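Local atomic coordinates of FtsZ-like protein of unknown function (Nostoc punctiforme, PDB entry 3C8L), a protein that is of unknown function but is FtsZ-like by name, belongs to a family of conserved hypothetical proteins, and assembles here as four copies. Residues G14-G19 with E107-I112. Sequence-based numbering, arbitrary orientation.
Sequences GIDQHG and EMLIAI
Gly14 to Asp16 pair with Leu109 to Ala111 as antiparallel strands whose axes approach to 4.7 Å, joining the end of strand 4-16 to the start of strand 107-120 in the four-stranded, mostly antiparallel mixed sheet. Gly14 and Asp16 each exchange two backbone hydrogen bonds, with Ala111 and Leu109 respectively, while the intervening Ile15 and Ile110 form a non-hydrogen-bonded pair. Leu109 O accepts from Asp16 N at 2.8 Å and also receives a CA-H...O contact from Ile15 CA.

The alternation of faces in a beta sheet is well illustrated here. On one face Ile15 and Ile110 lie side by side, CG1 against CG1 at 4.1 Å; Ile15 packs on Met11 and Ile110 on Ile112, both of the second subunit. The other face carries Asp16, Leu109 and Ala111 beneath helix 22-34.

Asp16 extends its carboxylate alongside Leu109, with OD2 3.7 Å from Leu109 CD1. With CG anti to the backbone N (chi1 161°), the carboxylate serves the turn that follows: OD1 accepts from Gly19 N at 3.2 Å in an Asx motif, the donor lying above the carboxylate plane, and more weakly from His18 N. OD2 takes the backbone N of Glu21. An alanine here would lose all three acceptor contacts and is likely to leave the turn freer to move before helix 22-34.

Where the strand pairing ends, selenomethionine Met108 runs beside Gln17, whose NE2 binds Asn37 O of the third subunit. In the conformer described, one of two modelled for Met108, its SE lies alongside the Gln17 side chain, 3.8 Å from Gln17 CG.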
ATOM      1  N   GLY A  14       9.449   1.856   0.576  1.00  8.08           N
ATOM      2  CA  GLY A  14      10.202   0.911  -0.248  1.00  8.02           C
ATOM      3  C   GLY A  14      11.204   0.179   0.627  1.00  7.92           C
ATOM      4  O   GLY A  14      11.730   0.735   1.592  1.00  8.75           O
ATOM      5  N   ILE A  15      11.450  -1.072   0.284  1.00  9.25           N
ATOM      6  CA  ILE A  15      12.283  -1.924   1.091  1.00  9.51           C
ATOM      7  C   ILE A  15      13.317  -2.688   0.298  1.00 10.93           C
ATOM      8  O   ILE A  15      12.982  -3.289  -0.713  1.00 11.08           O
ATOM      9  CB  ILE A  15      11.389  -2.964   1.845  1.00 10.11           C
ATOM     10  CG1 ILE A  15      10.225  -2.269   2.583  1.00 10.82           C
ATOM     11  CG2 ILE A  15      12.242  -3.818   2.816  1.00 11.25           C
ATOM     12  CD1 ILE A  15       9.190  -3.208   3.198  1.00 12.75           C
ATOM     13  N   ASP A  16      14.556  -2.623   0.782  1.00 10.27           N
ATOM     14  CA  ASP A  16      15.684  -3.418   0.267  1.00 11.81           C
ATOM     15  C   ASP A  16      15.806  -4.566   1.261  1.00 11.06           C
ATOM     16  O   ASP A  16      16.364  -4.375   2.337  1.00 11.58           O
ATOM     17  CB  ASP A  16      16.982  -2.594   0.283  1.00 12.61           C
ATOM     18  CG  ASP A  16      18.236  -3.451   0.201  1.00 13.60           C
ATOM     19  OD1 ASP A  16      18.174  -4.556  -0.411  1.00 15.56           O
ATOM     20  OD2 ASP A  16      19.292  -2.991   0.722  1.00 15.03           O
ATOM     21  N   GLN A  17      15.306  -5.748   0.921  1.00 11.73           N
ATOM     22  CA  GLN A  17      15.336  -6.871   1.862  1.00 12.33           C
ATOM     23  C   GLN A  17      16.695  -7.538   1.986  1.00 12.89           C
ATOM     24  O   GLN A  17      16.981  -8.167   2.992  1.00 14.65           O
ATOM     25  CB  GLN A  17      14.274  -7.918   1.510  1.00 13.63           C
ATOM     26  CG  GLN A  17      12.859  -7.371   1.553  1.00 13.68           C
ATOM     27  CD  GLN A  17      11.777  -8.432   1.612  1.00 14.12           C
ATOM     28  OE1 GLN A  17      12.039  -9.606   1.893  1.00 17.10           O
ATOM     29  NE2 GLN A  17      10.539  -8.017   1.402  1.00 13.61           N
ATOM     30  N   HIS A  18      17.552  -7.395   0.993  1.00 13.59           N
ATOM     31  CA  HIS A  18      18.863  -8.077   1.061  1.00 14.84           C
ATOM     32  C   HIS A  18      19.949  -7.318   1.805  1.00 14.87           C
ATOM     33  O   HIS A  18      20.878  -7.944   2.341  1.00 15.98           O
ATOM     34  CB  HIS A  18      19.330  -8.478  -0.309  1.00 16.93           C
ATOM     35  CG  HIS A  18      18.323  -9.293  -1.043  1.00 18.61           C
ATOM     36  ND1 HIS A  18      17.653 -10.345  -0.459  1.00 20.73           N
ATOM     37  CD2 HIS A  18      17.921  -9.256  -2.333  1.00 20.91           C
ATOM     38  CE1 HIS A  18      16.837 -10.883  -1.348  1.00 21.42           C
ATOM     39  NE2 HIS A  18      16.992 -10.252  -2.495  1.00 22.47           N
ATOM     40  N   GLY A  19      19.840  -5.993   1.844  1.00 15.10           N
ATOM     41  CA  GLY A  19      20.801  -5.147   2.531  1.00 16.05           C
ATOM     42  C   GLY A  19      21.813  -4.544   1.571  1.00 17.58           C
ATOM     43  O   GLY A  19      21.983  -5.013   0.441  1.00 18.61           O
ATOM     44  N   GLU A 107      20.924  -6.730   7.439  1.00 14.73           N
ATOM     45  CA  GLU A 107      19.991  -5.632   7.498  1.00 14.82           C
ATOM     46  C   GLU A 107      19.000  -5.532   6.340  1.00 13.58           C
ATOM     47  O   GLU A 107      19.293  -5.924   5.204  1.00 14.47           O
ATOM     48  CB  GLU A 107      20.783  -4.315   7.471  1.00 15.50           C
ATOM     49  CG  GLU A 107      21.747  -4.110   8.640  1.00 16.99           C
ATOM     50  CD  GLU A 107      22.513  -2.817   8.606  1.00 18.58           C
ATOM     51  OE1 GLU A 107      22.491  -2.119   7.602  1.00 20.01           O
ATOM     52  OE2 GLU A 107      23.176  -2.502   9.627  1.00 24.74           O
HETATM   53  N   MSE A 108      17.773  -5.157   6.676  1.00 12.12           N
HETATM   54  CA  MSE A 108      16.756  -4.838   5.660  0.67 11.90           C
HETATM   55  C   MSE A 108      16.622  -3.338   5.839  1.00 10.30           C
HETATM   56  O   MSE A 108      16.486  -2.856   6.969  1.00 11.83           O
HETATM   57  CB  MSE A 108      15.382  -5.490   5.830  0.67 12.84           C
HETATM   58  CG  MSE A 108      15.328  -6.961   5.605  0.67 13.68           C
HETATM   59 SE   MSE A 108      13.505  -7.535   5.293  0.50 15.66          SE
HETATM   60  CE  MSE A 108      12.965  -7.497   7.081  0.67 13.16           C
ATOM     61  N   LEU A 109      16.640  -2.609   4.728  1.00  9.90           N
ATOM     62  CA  LEU A 109      16.556  -1.162   4.737  1.00  9.27           C
ATOM     63  C   LEU A 109      15.207  -0.693   4.225  1.00  8.85           C
ATOM     64  O   LEU A 109      14.776  -1.090   3.127  1.00 10.10           O
ATOM     65  CB  LEU A 109      17.672  -0.559   3.870  1.00 10.10           C
ATOM     66  CG  LEU A 109      19.091  -1.092   4.150  1.00 10.87           C
ATOM     67  CD1 LEU A 109      20.105  -0.382   3.218  1.00 12.20           C
ATOM     68  CD2 LEU A 109      19.486  -0.919   5.606  1.00 12.27           C
ATOM     69  N   ILE A 110      14.577   0.192   4.992  1.00  8.36           N
ATOM     70  CA  ILE A 110      13.278   0.728   4.657  1.00  8.38           C
ATOM     71  C   ILE A 110      13.363   2.233   4.440  1.00  8.04           C
ATOM     72  O   ILE A 110      13.854   2.975   5.295  1.00  8.86           O
ATOM     73  CB  ILE A 110      12.225   0.386   5.740  1.00  8.61           C
ATOM     74  CG1 ILE A 110      12.184  -1.120   6.008  1.00 10.17           C
ATOM     75  CG2 ILE A 110      10.884   0.938   5.281  1.00 10.10           C
ATOM     76  CD1 ILE A 110      11.288  -1.511   7.148  1.00 10.89           C
ATOM     77  N   ALA A 111      12.941   2.678   3.251  1.00  7.91           N
ATOM     78  CA  ALA A 111      12.891   4.070   2.876  1.00  8.20           C
ATOM     79  C   ALA A 111      11.458   4.569   2.793  1.00  8.39           C
ATOM     80  O   ALA A 111      10.551   3.794   2.505  1.00  8.73           O
ATOM     81  CB  ALA A 111      13.518   4.286   1.446  1.00  9.02           C
ATOM     82  N   ILE A 112      11.331   5.863   3.034  1.00  8.34           N
ATOM     83  CA  ILE A 112      10.100   6.604   2.859  0.50  8.25           C
ATOM     84  C   ILE A 112      10.334   7.649   1.774  1.00  7.53           C
ATOM     85  O   ILE A 112      11.398   8.272   1.735  1.00  8.95           O
ATOM     86  CB  ILE A 112       9.716   7.334   4.148  0.50  9.19           C
ATOM     87  CG1 ILE A 112       9.359   6.308   5.214  0.50 10.36           C
ATOM     88  CG2 ILE A 112       8.556   8.325   3.922  0.50  9.44           C
ATOM     89  CD1 ILE A 112       9.251   6.917   6.538  0.50 11.24           C
TER